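Local coordinates for protein thiamine-monophosphate kinase (Stenotrophomonas maltophilia, PDB 6XEP) that probably catalyses the ATP-dependent phosphorylation of thiamine monophosphate to thiamine diphosphate, the active form of vitamin B1, with the help of magnesium ions, at residues D82-G87 with P206-G211; L168-G173 with E195-R200; V222-G227 with G273-L278. All coordinates share one frame; numbering follows the deposited sequence.

Contact 1. Residues D82-G87 with P206-G211; sequences DLAAMG and PRVTLG
Gly87 and Gly211 bring the two backbones to within 4.5 Å, measured CA to CA, where the C-terminal end of helix 68-85 meets the first turn of helix 208-214. No hydrogen bond joins the segments. Instead, two CA-H...O contacts run in opposite senses: Gly211 CA lies 3.4 Å from Ala84 O, and Gly87 CA lies 3.4 Å from Gly211 O. Ala84 O also accepts the Gly87 N-H at 2.8 Å, so this carbonyl both supplies one of the two bonds of the Schellman motif that ends the helix and receives the methylene of Gly211. The absence of a side chain at Gly211 lets the backbones come this close; Gly87, for its part, holds a positive phi of 65°.

Ala84 is the side chain that carries the contact. Its methyl group points toward the start of helix 208-214, with CB 3.6 Å from Arg207 O and 3.9 Å from Val208 CA. Val208 offers CG2 more loosely, 4.5 Å from Ala84 CB. Arg207 occupies the N-cap position and is the centre of an inverse gamma turn; its side chain leads away from Ala84 to a salt bridge with Glu277. Pro206 and Val208 continue the packing along helix 68-85 onto Leu80.

The arrangement is a Schellman-capped helix end packed on the first turn of another helix, joining the PurM-like N-terminal and C-terminal domains. Two residues before Ala84 on the same helix is Asp82, a predicted magnesium ligand.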
ATOM      1  N   ASP A  82       0.525   8.756  11.533  1.00 13.83           N
ATOM      2  CA  ASP A  82       1.398   9.410  10.557  0.53 17.02           C
ATOM      3  C   ASP A  82       0.692  10.604   9.924  1.00 15.83           C
ATOM      4  O   ASP A  82       1.266  11.691   9.785  1.00 15.77           O
ATOM      5  CB  ASP A  82       1.799   8.425   9.450  0.53 18.37           C
ATOM      6  CG  ASP A  82       2.628   7.241   9.938  0.53 21.92           C
ATOM      7  OD1 ASP A  82       3.135   7.246  11.074  0.53 22.12           O
ATOM      8  OD2 ASP A  82       2.770   6.285   9.138  0.53 24.07           O
ATOM      9  N   LEU A  83      -0.564  10.401   9.503  1.00 14.46           N
ATOM     10  CA  LEU A  83      -1.325  11.490   8.896  1.00 12.22           C
ATOM     11  C   LEU A  83      -1.577  12.602   9.899  1.00 13.08           C
ATOM     12  O   LEU A  83      -1.557  13.780   9.538  1.00 14.43           O
ATOM     13  CB  LEU A  83      -2.660  10.975   8.352  1.00 15.03           C
ATOM     14  CG  LEU A  83      -2.553  10.098   7.104  1.00 16.35           C
ATOM     15  CD1 LEU A  83      -3.934   9.688   6.645  1.00 19.17           C
ATOM     16  CD2 LEU A  83      -1.821  10.851   5.997  1.00 15.42           C
ATOM     17  N   ALA A  84      -1.825  12.247  11.161  1.00 12.93           N
ATOM     18  CA  ALA A  84      -2.084  13.260  12.185  1.00 15.50           C
ATOM     19  C   ALA A  84      -0.915  14.218  12.334  1.00 17.77           C
ATOM     20  O   ALA A  84      -1.101  15.439  12.457  1.00 15.94           O
ATOM     21  CB  ALA A  84      -2.374  12.582  13.523  1.00 15.98           C
ATOM     22  N   ALA A  85       0.306  13.682  12.338  1.00 16.74           N
ATOM     23  CA  ALA A  85       1.489  14.496  12.550  1.00 17.15           C
ATOM     24  C   ALA A  85       1.728  15.443  11.397  1.00 16.11           C
ATOM     25  O   ALA A  85       2.507  16.385  11.537  1.00 18.74           O
ATOM     26  CB  ALA A  85       2.719  13.598  12.754  1.00 18.86           C
ATOM     27  N   MET A  86       1.081  15.207  10.256  1.00 16.04           N
ATOM     28  CA  MET A  86       1.130  16.140   9.142  1.00 16.43           C
ATOM     29  C   MET A  86      -0.078  17.060   9.097  1.00 17.18           C
ATOM     30  O   MET A  86      -0.148  17.924   8.222  1.00 18.59           O
ATOM     31  CB  MET A  86       1.260  15.363   7.835  1.00 15.96           C
ATOM     32  CG  MET A  86       2.574  14.632   7.790  1.00 22.01           C
ATOM     33  SD  MET A  86       2.821  13.906   6.182  1.00 31.31           S
ATOM     34  CE  MET A  86       1.709  12.526   6.262  1.00 28.74           C
ATOM     35  N   GLY A  87      -1.006  16.920  10.044  1.00 17.27           N
ATOM     36  CA  GLY A  87      -2.208  17.734  10.023  1.00 19.43           C
ATOM     37  C   GLY A  87      -3.082  17.452   8.820  1.00 17.43           C
ATOM     38  O   GLY A  87      -3.801  18.346   8.351  1.00 18.40           O
ATOM     39  N   PRO A 206      -4.809   7.185  17.590  1.00 13.61           N
ATOM     40  CA  PRO A 206      -4.175   8.216  16.757  1.00 16.55           C
ATOM     41  C   PRO A 206      -4.843   9.558  16.997  1.00 16.42           C
ATOM     42  O   PRO A 206      -6.065   9.639  17.053  1.00 14.73           O
ATOM     43  CB  PRO A 206      -4.403   7.717  15.329  1.00 16.32           C
ATOM     44  CG  PRO A 206      -5.719   6.927  15.407  1.00 18.53           C
ATOM     45  CD  PRO A 206      -5.654   6.263  16.793  1.00 14.63           C
ATOM     46  N   ARG A 207      -4.037  10.609  17.158  1.00 11.92           N
ATOM     47  CA  ARG A 207      -4.592  11.895  17.572  1.00 17.67           C
ATOM     48  C   ARG A 207      -4.929  12.753  16.351  1.00 14.85           C
ATOM     49  O   ARG A 207      -4.405  13.854  16.156  1.00 12.98           O
ATOM     50  CB  ARG A 207      -3.631  12.607  18.519  1.00 18.11           C
ATOM     51  CG  ARG A 207      -3.170  11.736  19.684  1.00 13.89           C
ATOM     52  CD  ARG A 207      -4.346  11.291  20.570  1.00 14.98           C
ATOM     53  NE  ARG A 207      -3.825  10.672  21.783  1.00 15.20           N
ATOM     54  CZ  ARG A 207      -4.569  10.080  22.703  1.00 17.99           C
ATOM     55  NH1 ARG A 207      -5.900  10.028  22.549  1.00 15.26           N
ATOM     56  NH2 ARG A 207      -3.973   9.535  23.766  1.00 14.52           N
ATOM     57  N   VAL A 208      -5.833  12.215  15.522  1.00 15.04           N
ATOM     58  CA  VAL A 208      -6.185  12.879  14.263  1.00 17.88           C
ATOM     59  C   VAL A 208      -6.840  14.236  14.531  1.00 18.57           C
ATOM     60  O   VAL A 208      -6.502  15.245  13.897  1.00 18.79           O
ATOM     61  CB  VAL A 208      -7.096  11.976  13.407  1.00 19.54           C
ATOM     62  CG1 VAL A 208      -7.471  12.691  12.117  1.00 18.89           C
ATOM     63  CG2 VAL A 208      -6.400  10.630  13.085  1.00 17.07           C
ATOM     64  N   THR A 209      -7.805  14.280  15.454  1.00 16.77           N
ATOM     65  CA  THR A 209      -8.484  15.551  15.720  1.00 17.89           C
ATOM     66  C   THR A 209      -7.499  16.619  16.191  1.00 17.36           C
ATOM     67  O   THR A 209      -7.555  17.770  15.739  1.00 18.85           O
ATOM     68  CB  THR A 209      -9.600  15.355  16.754  1.00 19.88           C
ATOM     69  OG1 THR A 209     -10.487  14.336  16.288  1.00 28.13           O
ATOM     70  CG2 THR A 209     -10.386  16.639  16.922  1.00 28.46           C
ATOM     71  N   LEU A 210      -6.575  16.255  17.073  1.00 18.53           N
ATOM     72  CA  LEU A 210      -5.530  17.196  17.468  1.00 15.81           C
ATOM     73  C   LEU A 210      -4.716  17.654  16.264  1.00 19.61           C
ATOM     74  O   LEU A 210      -4.472  18.854  16.083  1.00 17.00           O
ATOM     75  CB  LEU A 210      -4.612  16.559  18.505  1.00 12.99           C
ATOM     76  CG  LEU A 210      -3.390  17.384  18.926  1.00 14.02           C
ATOM     77  CD1 LEU A 210      -3.791  18.659  19.635  1.00 16.29           C
ATOM     78  CD2 LEU A 210      -2.543  16.517  19.876  1.00 14.26           C
ATOM     79  N   GLY A 211      -4.289  16.711  15.427  1.00 17.25           N
ATOM     80  CA  GLY A 211      -3.478  17.073  14.275  1.00 17.96           C
ATOM     81  C   GLY A 211      -4.155  18.088  13.380  1.00 20.68           C
ATOM     82  O   GLY A 211      -3.509  19.008  12.867  1.00 21.52           O
TER

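Contact 2. Residues L168-G173 with E195-R200; sequences LGDAAG and ESLRLR
Asp170 fills the tight part of this contact, its side chain directed at helix 192-202 and lodged between Leu197 and Arg200. Its CB lies 3.4 Å from Arg200 CB, and its two carboxylate oxygens have different surroundings. Asp170 OD1 rests 3.6 Å from Leu197 CD2 and is hydrogen-bonded to Ser253. Asp170 OD2 takes the N-H of Arg200 NE at 3.0 Å through its anti lone pair, with an angle of 150° at the hydrogen, and is also bonded to Thr167 OG1. This salt bridge is single and angled: the carboxylate and guanidinium planes stand 79° apart. In the arginine, chi1 (-69°) sets CG beside Asp170, and bends at chi2 and chi3 turn NE back to OD2, while NH2 reaches on to Glu277. Three partners thus hold the buried carboxylate, which would be expected to favour its charged form.

Packing is looser beyond it. Ala171 CB touches only the backbone of Arg200, at 3.8 Å from its O, and Leu197 CD1 comes no nearer than 4.5 Å to Gly173 C. Arg200, unlike Asp170, remains partly exposed.

The contact joins the N-terminal turn of helix 170-179 to the later turns of helix 192-202. Helix 254-259 covers Asp170 and Leu197 through Leu256, Ala255 and Leu259, and the Arg200-Glu277 bridge ties the pair to the start of strand 277-282.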
ATOM      1  N   LEU A 168       3.004   8.977  27.815  1.00 13.29           N
ATOM      2  CA  LEU A 168       4.136   8.367  27.138  1.00 14.57           C
ATOM      3  C   LEU A 168       4.590   7.126  27.884  1.00 14.26           C
ATOM      4  O   LEU A 168       4.737   7.155  29.114  1.00 15.61           O
ATOM      5  CB  LEU A 168       5.316   9.351  27.041  1.00 14.49           C
ATOM      6  CG  LEU A 168       5.089  10.552  26.122  1.00 16.43           C
ATOM      7  CD1 LEU A 168       6.318  11.482  26.192  1.00 12.71           C
ATOM      8  CD2 LEU A 168       4.844  10.098  24.695  1.00 17.78           C
ATOM      9  N   GLY A 169       4.848   6.052  27.127  1.00 10.97           N
ATOM     10  CA  GLY A 169       5.494   4.872  27.671  1.00 15.48           C
ATOM     11  C   GLY A 169       4.570   3.721  28.013  1.00 13.70           C
ATOM     12  O   GLY A 169       5.058   2.651  28.398  1.00 12.88           O
ATOM     13  N   ASP A 170       3.256   3.912  27.889  1.00 14.37           N
ATOM     14  CA  ASP A 170       2.315   2.859  28.268  1.00 15.06           C
ATOM     15  C   ASP A 170       2.529   1.593  27.442  1.00 13.73           C
ATOM     16  O   ASP A 170       2.566   0.475  27.980  1.00 12.90           O
ATOM     17  CB  ASP A 170       0.895   3.348  28.067  1.00 11.73           C
ATOM     18  CG  ASP A 170       0.487   4.410  29.059  1.00 16.12           C
ATOM     19  OD1 ASP A 170       1.082   4.501  30.162  1.00 18.26           O
ATOM     20  OD2 ASP A 170      -0.469   5.135  28.734  1.00 21.44           O
ATOM     21  N   ALA A 171       2.600   1.744  26.122  1.00 12.84           N
ATOM     22  CA  ALA A 171       2.782   0.569  25.276  1.00 12.56           C
ATOM     23  C   ALA A 171       4.073  -0.159  25.627  1.00 13.11           C
ATOM     24  O   ALA A 171       4.092  -1.389  25.743  1.00 15.08           O
ATOM     25  CB  ALA A 171       2.758   0.987  23.799  1.00 15.46           C
ATOM     26  N   ALA A 172       5.168   0.587  25.804  1.00 15.79           N
ATOM     27  CA  ALA A 172       6.433  -0.032  26.179  1.00 16.15           C
ATOM     28  C   ALA A 172       6.313  -0.748  27.512  1.00 16.67           C
ATOM     29  O   ALA A 172       6.884  -1.826  27.695  1.00 14.78           O
ATOM     30  CB  ALA A 172       7.545   1.017  26.252  1.00 14.11           C
ATOM     31  N   GLY A 173       5.585  -0.155  28.459  1.00 14.74           N
ATOM     32  CA  GLY A 173       5.354  -0.820  29.735  1.00 13.20           C
ATOM     33  C   GLY A 173       4.614  -2.133  29.590  1.00 14.56           C
ATOM     34  O   GLY A 173       4.995  -3.144  30.186  1.00 15.60           O
ATOM     35  N   GLU A 195      -4.952  -3.789  32.393  1.00 16.41           N
ATOM     36  CA  GLU A 195      -5.776  -3.673  31.198  1.00 18.04           C
ATOM     37  C   GLU A 195      -5.537  -2.339  30.492  1.00 17.66           C
ATOM     38  O   GLU A 195      -5.551  -2.284  29.254  1.00 14.63           O
ATOM     39  CB  GLU A 195      -7.249  -3.878  31.580  1.00 18.60           C
ATOM     40  CG  GLU A 195      -8.213  -3.768  30.422  1.00 18.82           C
ATOM     41  CD  GLU A 195      -8.111  -4.920  29.427  1.00 22.06           C
ATOM     42  OE1 GLU A 195      -7.305  -5.859  29.630  1.00 23.07           O
ATOM     43  OE2 GLU A 195      -8.852  -4.875  28.425  1.00 26.51           O
ATOM     44  N   SER A 196      -5.297  -1.264  31.252  1.00 16.17           N
ATOM     45  CA  SER A 196      -5.012   0.032  30.643  0.54 14.71           C
ATOM     46  C   SER A 196      -3.750  -0.035  29.796  1.00 16.40           C
ATOM     47  O   SER A 196      -3.740   0.406  28.642  1.00 17.08           O
ATOM     48  CB  SER A 196      -4.866   1.112  31.721  0.54 19.15           C
ATOM     49  OG  SER A 196      -6.053   1.279  32.485  0.54 20.93           O
ATOM     50  N   LEU A 197      -2.668  -0.591  30.361  1.00 12.87           N
ATOM     51  CA  LEU A 197      -1.432  -0.716  29.607  1.00 14.71           C
ATOM     52  C   LEU A 197      -1.623  -1.649  28.425  1.00 14.61           C
ATOM     53  O   LEU A 197      -1.117  -1.377  27.331  1.00 15.93           O
ATOM     54  CB  LEU A 197      -0.295  -1.220  30.502  1.00 15.32           C
ATOM     55  CG  LEU A 197       0.126  -0.297  31.656  1.00 13.13           C
ATOM     56  CD1 LEU A 197       1.348  -0.841  32.383  1.00 13.68           C
ATOM     57  CD2 LEU A 197       0.368   1.124  31.172  1.00 14.73           C
ATOM     58  N   ARG A 198      -2.354  -2.757  28.627  1.00 15.34           N
ATOM     59  CA  ARG A 198      -2.552  -3.720  27.543  1.00 13.98           C
ATOM     60  C   ARG A 198      -3.172  -3.045  26.330  1.00 13.88           C
ATOM     61  O   ARG A 198      -2.726  -3.246  25.195  1.00 16.25           O
ATOM     62  CB  ARG A 198      -3.431  -4.887  28.012  1.00 12.98           C
ATOM     63  CG  ARG A 198      -3.520  -6.040  26.995  1.00 13.80           C
ATOM     64  CD  ARG A 198      -4.458  -7.172  27.437  1.00 16.62           C
ATOM     65  NE  ARG A 198      -5.883  -6.806  27.372  1.00 17.21           N
ATOM     66  CZ  ARG A 198      -6.700  -7.110  26.363  1.00 18.63           C
ATOM     67  NH1 ARG A 198      -6.255  -7.798  25.318  1.00 17.94           N
ATOM     68  NH2 ARG A 198      -7.975  -6.738  26.402  1.00 21.57           N
ATOM     69  N   LEU A 199      -4.192  -2.215  26.553  1.00 15.90           N
ATOM     70  CA  LEU A 199      -4.872  -1.570  25.433  1.00 14.07           C
ATOM     71  C   LEU A 199      -4.080  -0.406  24.835  1.00 14.12           C
ATOM     72  O   LEU A 199      -4.302  -0.054  23.669  1.00 12.29           O
ATOM     73  CB  LEU A 199      -6.257  -1.096  25.875  1.00 14.09           C
ATOM     74  CG  LEU A 199      -7.244  -2.243  26.124  1.00 18.14           C
ATOM     75  CD1 LEU A 199      -8.607  -1.705  26.485  1.00 24.88           C
ATOM     76  CD2 LEU A 199      -7.334  -3.103  24.894  1.00 19.31           C
ATOM     77  N   ARG A 200      -3.165   0.202  25.589  1.00 13.51           N
ATOM     78  CA  ARG A 200      -2.278   1.186  24.967  1.00 14.92           C
ATOM     79  C   ARG A 200      -1.304   0.530  23.998  1.00 13.30           C
ATOM     80  O   ARG A 200      -0.953   1.131  22.975  1.00 13.97           O
ATOM     81  CB  ARG A 200      -1.525   1.968  26.041  1.00 13.83           C
ATOM     82  CG  ARG A 200      -2.429   2.890  26.855  1.00 11.84           C
ATOM     83  CD  ARG A 200      -2.810   4.130  26.064  1.00 15.79           C
ATOM     84  NE  ARG A 200      -1.719   5.115  26.022  1.00 15.40           N
ATOM     85  CZ  ARG A 200      -1.615   6.062  25.099  1.00 19.03           C
ATOM     86  NH1 ARG A 200      -2.531   6.150  24.133  1.00 16.40           N
ATOM     87  NH2 ARG A 200      -0.598   6.925  25.143  1.00 18.51           N
TER

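Contact 3. Residues V222-G227 with G273-L278; sequences VDVSDG and GDDYEL
Val224 bonds the opposing chain through both its N and its O, which sets the register. Val224 N donates to Glu277 O at 2.7 Å in a nearly straight bond (175°), while Tyr276 N reaches Val224 O in a weak, bent one. Tyr276 and Glu277 therefore both face Val224, a G1 beta bulge. Beyond it Asp274 N donates to Ser225 O at 2.8 Å.

In the side-chain packing, Leu278 CD2 lies 3.7 Å from Asp223 CB across the non-hydrogen-bonded pair. Tyr276 CG is anti to the carbonyl carbon (chi1 -63°), which turns the ring toward Ser225, whose CB presses 3.3 Å from Tyr276 CE1, obliquely to the ring. Asp223 runs alongside the tyrosine, its OD2 near the ring plane at the edge and hydrogen-bonded to Ser81.

In one of its two conformers Ser225 OG shares a water with Tyr276 OH. A second water donates to Asp275 OD2 at 2.6 Å and accepts from Asp275 N and, weakly, Gly227 N; Asp275 OD1 takes the N-H of Gly169. Asp223, Ser225, Asp226 and Asp274 are predicted to bind magnesium, ATP or substrate. Asp274 OD2 forms a salt bridge with Lys74, while tag histidines of the second subunit hydrogen-bond to Asp274 OD1 (His6) and, weakly, Asp226 OD2 (His7).

Strand 220-224 is an outermost strand of the six-stranded mixed sheet, antiparallel to strand 277-282. Helix 68-85 packs on the side of Asp223 and Leu278, helix 228-239 against Val222 and Val224.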
ATOM      1  N   VAL A 222       5.600  16.102  15.209  1.00 13.39           N
ATOM      2  CA  VAL A 222       6.059  14.777  14.815  1.00 14.28           C
ATOM      3  C   VAL A 222       5.215  13.786  15.594  1.00 15.05           C
ATOM      4  O   VAL A 222       4.747  14.091  16.689  1.00 14.25           O
ATOM      5  CB  VAL A 222       7.577  14.612  15.101  1.00 14.42           C
ATOM      6  CG1 VAL A 222       7.866  14.691  16.610  1.00 16.31           C
ATOM      7  CG2 VAL A 222       8.092  13.306  14.539  1.00 21.07           C
ATOM      8  N   ASP A 223       4.998  12.596  15.037  1.00 14.55           N
ATOM      9  CA  ASP A 223       4.337  11.611  15.874  1.00 18.95           C
ATOM     10  C   ASP A 223       5.377  10.760  16.592  1.00 16.04           C
ATOM     11  O   ASP A 223       6.493  10.546  16.100  1.00 18.04           O
ATOM     12  CB  ASP A 223       3.299  10.780  15.107  1.00 21.63           C
ATOM     13  CG  ASP A 223       3.881   9.674  14.298  1.00 26.89           C
ATOM     14  OD1 ASP A 223       4.983   9.860  13.739  1.00 25.14           O
ATOM     15  OD2 ASP A 223       3.175   8.619  14.188  1.00 27.16           O
ATOM     16  N   VAL A 224       5.041  10.379  17.815  1.00 13.34           N
ATOM     17  CA  VAL A 224       5.955   9.670  18.699  1.00 11.82           C
ATOM     18  C   VAL A 224       5.632   8.189  18.565  1.00 14.70           C
ATOM     19  O   VAL A 224       4.650   7.699  19.128  1.00 12.95           O
ATOM     20  CB  VAL A 224       5.838  10.137  20.150  1.00 14.11           C
ATOM     21  CG1 VAL A 224       6.916   9.436  20.993  1.00 16.86           C
ATOM     22  CG2 VAL A 224       5.999  11.644  20.215  1.00 14.10           C
ATOM     23  N   SER A 225       6.447   7.482  17.794  1.00 13.71           N
ATOM     24  CA  SER A 225       6.274   6.040  17.640  0.86 16.26           C
ATOM     25  C   SER A 225       7.548   5.263  17.865  1.00 18.20           C
ATOM     26  O   SER A 225       7.464   4.062  18.128  1.00 16.72           O
ATOM     27  CB  SER A 225       5.734   5.700  16.245  0.86 19.59           C
ATOM     28  OG  SER A 225       6.633   6.134  15.251  0.86 20.25           O
ATOM     29  N   ASP A 226       8.721   5.912  17.781  1.00 14.59           N
ATOM     30  CA  ASP A 226       9.999   5.292  18.110  1.00 14.51           C
ATOM     31  C   ASP A 226      10.558   5.791  19.439  1.00 18.07           C
ATOM     32  O   ASP A 226      11.764   5.653  19.697  1.00 19.66           O
ATOM     33  CB  ASP A 226      11.021   5.553  17.008  1.00 15.43           C
ATOM     34  CG  ASP A 226      10.674   4.850  15.719  1.00 28.58           C
ATOM     35  OD1 ASP A 226      10.205   3.696  15.778  1.00 29.45           O
ATOM     36  OD2 ASP A 226      10.879   5.453  14.648  1.00 30.36           O
ATOM     37  N   GLY A 227       9.719   6.392  20.256  1.00 13.37           N
ATOM     38  CA  GLY A 227      10.102   6.975  21.524  1.00 17.07           C
ATOM     39  C   GLY A 227      10.312   8.465  21.396  1.00 15.50           C
ATOM     40  O   GLY A 227      10.763   8.969  20.362  1.00 15.19           O
ATOM     41  N   GLY A 273       8.652   2.325  22.563  1.00 18.45           N
ATOM     42  CA  GLY A 273       8.040   2.301  21.251  1.00 20.11           C
ATOM     43  C   GLY A 273       6.523   2.412  21.302  1.00 13.18           C
ATOM     44  O   GLY A 273       5.885   2.143  22.325  1.00 15.74           O
ATOM     45  N   ASP A 274       5.949   2.862  20.178  1.00 12.82           N
ATOM     46  CA  ASP A 274       4.525   2.683  19.853  1.00 14.07           C
ATOM     47  C   ASP A 274       3.574   3.527  20.696  1.00 14.63           C
ATOM     48  O   ASP A 274       2.432   3.124  20.930  1.00 12.61           O
ATOM     49  CB  ASP A 274       4.124   1.214  19.958  1.00 16.58           C
ATOM     50  CG  ASP A 274       4.686   0.385  18.826  1.00 18.35           C
ATOM     51  OD1 ASP A 274       5.547   0.889  18.071  1.00 20.26           O
ATOM     52  OD2 ASP A 274       4.257  -0.776  18.694  1.00 13.84           O
ATOM     53  N   ASP A 275       3.980   4.720  21.136  1.00 12.68           N
ATOM     54  CA  ASP A 275       3.007   5.565  21.837  1.00 10.11           C
ATOM     55  C   ASP A 275       1.915   6.049  20.893  1.00 12.91           C
ATOM     56  O   ASP A 275       0.728   6.064  21.256  1.00 12.88           O
ATOM     57  CB  ASP A 275       3.689   6.773  22.456  1.00 12.26           C
ATOM     58  CG  ASP A 275       4.660   6.406  23.555  1.00 14.60           C
ATOM     59  OD1 ASP A 275       4.239   5.750  24.538  1.00 16.69           O
ATOM     60  OD2 ASP A 275       5.833   6.816  23.449  1.00 16.43           O
ATOM     61  N   TYR A 276       2.308   6.435  19.677  1.00 13.86           N
ATOM     62  CA  TYR A 276       1.430   7.071  18.693  1.00 12.24           C
ATOM     63  C   TYR A 276       0.735   8.292  19.301  1.00 14.02           C
ATOM     64  O   TYR A 276      -0.454   8.539  19.100  1.00 13.58           O
ATOM     65  CB  TYR A 276       0.452   6.040  18.082  1.00 13.68           C
ATOM     66  CG  TYR A 276       1.275   5.007  17.337  1.00 13.63           C
ATOM     67  CD1 TYR A 276       1.941   5.361  16.176  1.00 16.86           C
ATOM     68  CD2 TYR A 276       1.465   3.712  17.839  1.00 17.70           C
ATOM     69  CE1 TYR A 276       2.739   4.447  15.485  1.00 21.67           C
ATOM     70  CE2 TYR A 276       2.265   2.786  17.152  1.00 19.57           C
ATOM     71  CZ  TYR A 276       2.898   3.166  15.979  1.00 24.05           C
ATOM     72  OH  TYR A 276       3.713   2.296  15.277  1.00 27.25           O
ATOM     73  N   GLU A 277       1.518   9.085  20.029  1.00 13.50           N
ATOM     74  CA  GLU A 277       1.139  10.413  20.486  1.00 13.46           C
ATOM     75  C   GLU A 277       1.743  11.444  19.541  1.00 15.73           C
ATOM     76  O   GLU A 277       2.530  11.104  18.666  1.00 16.50           O
ATOM     77  CB  GLU A 277       1.611  10.633  21.930  1.00 12.07           C
ATOM     78  CG  GLU A 277       0.938   9.676  22.912  1.00 14.68           C
ATOM     79  CD  GLU A 277      -0.553   9.986  23.152  1.00 12.89           C
ATOM     80  OE1 GLU A 277      -1.118  10.929  22.537  1.00 13.63           O
ATOM     81  OE2 GLU A 277      -1.172   9.285  23.986  1.00 15.29           O
ATOM     82  N   LEU A 278       1.346  12.708  19.694  1.00 12.60           N
ATOM     83  CA  LEU A 278       1.902  13.788  18.882  1.00 12.40           C
ATOM     84  C   LEU A 278       2.768  14.680  19.759  1.00 14.08           C
ATOM     85  O   LEU A 278       2.332  15.099  20.831  1.00 14.93           O
ATOM     86  CB  LEU A 278       0.799  14.638  18.241  1.00 18.66           C
ATOM     87  CG  LEU A 278       0.003  14.040  17.092  1.00 17.46           C
ATOM     88  CD1 LEU A 278      -0.902  15.128  16.474  1.00 17.20           C
ATOM     89  CD2 LEU A 278       0.948  13.477  16.044  1.00 23.26           C
TER
HETATM   90  O   HOH W   1       5.614   3.806  13.458  1.00 31.69           O
HETATM   91  O   HOH W   2       6.755   5.999  21.104  1.00 15.46           O

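Contact 3 lies between the other two, its centre about 11 Å from that of contact 1 and about 13 Å from that of contact 2; contacts 1 and 2 are about 20 Å apart, centre to centre. Along the chain, contact 2 is nested within the loop closed by contact 1, and contact 3 follows both. Contacts 2 and 3 belong to the C-terminal domain, whereas contact 1 joins it to the N-terminal domain. Glu277 connects all three by pairing with Arg200 and Arg207. In one of its two conformers Asp82 of contact 1 lies near Asp223 of contact 3; both are predicted magnesium ligands, as would suit a metal site between the domains.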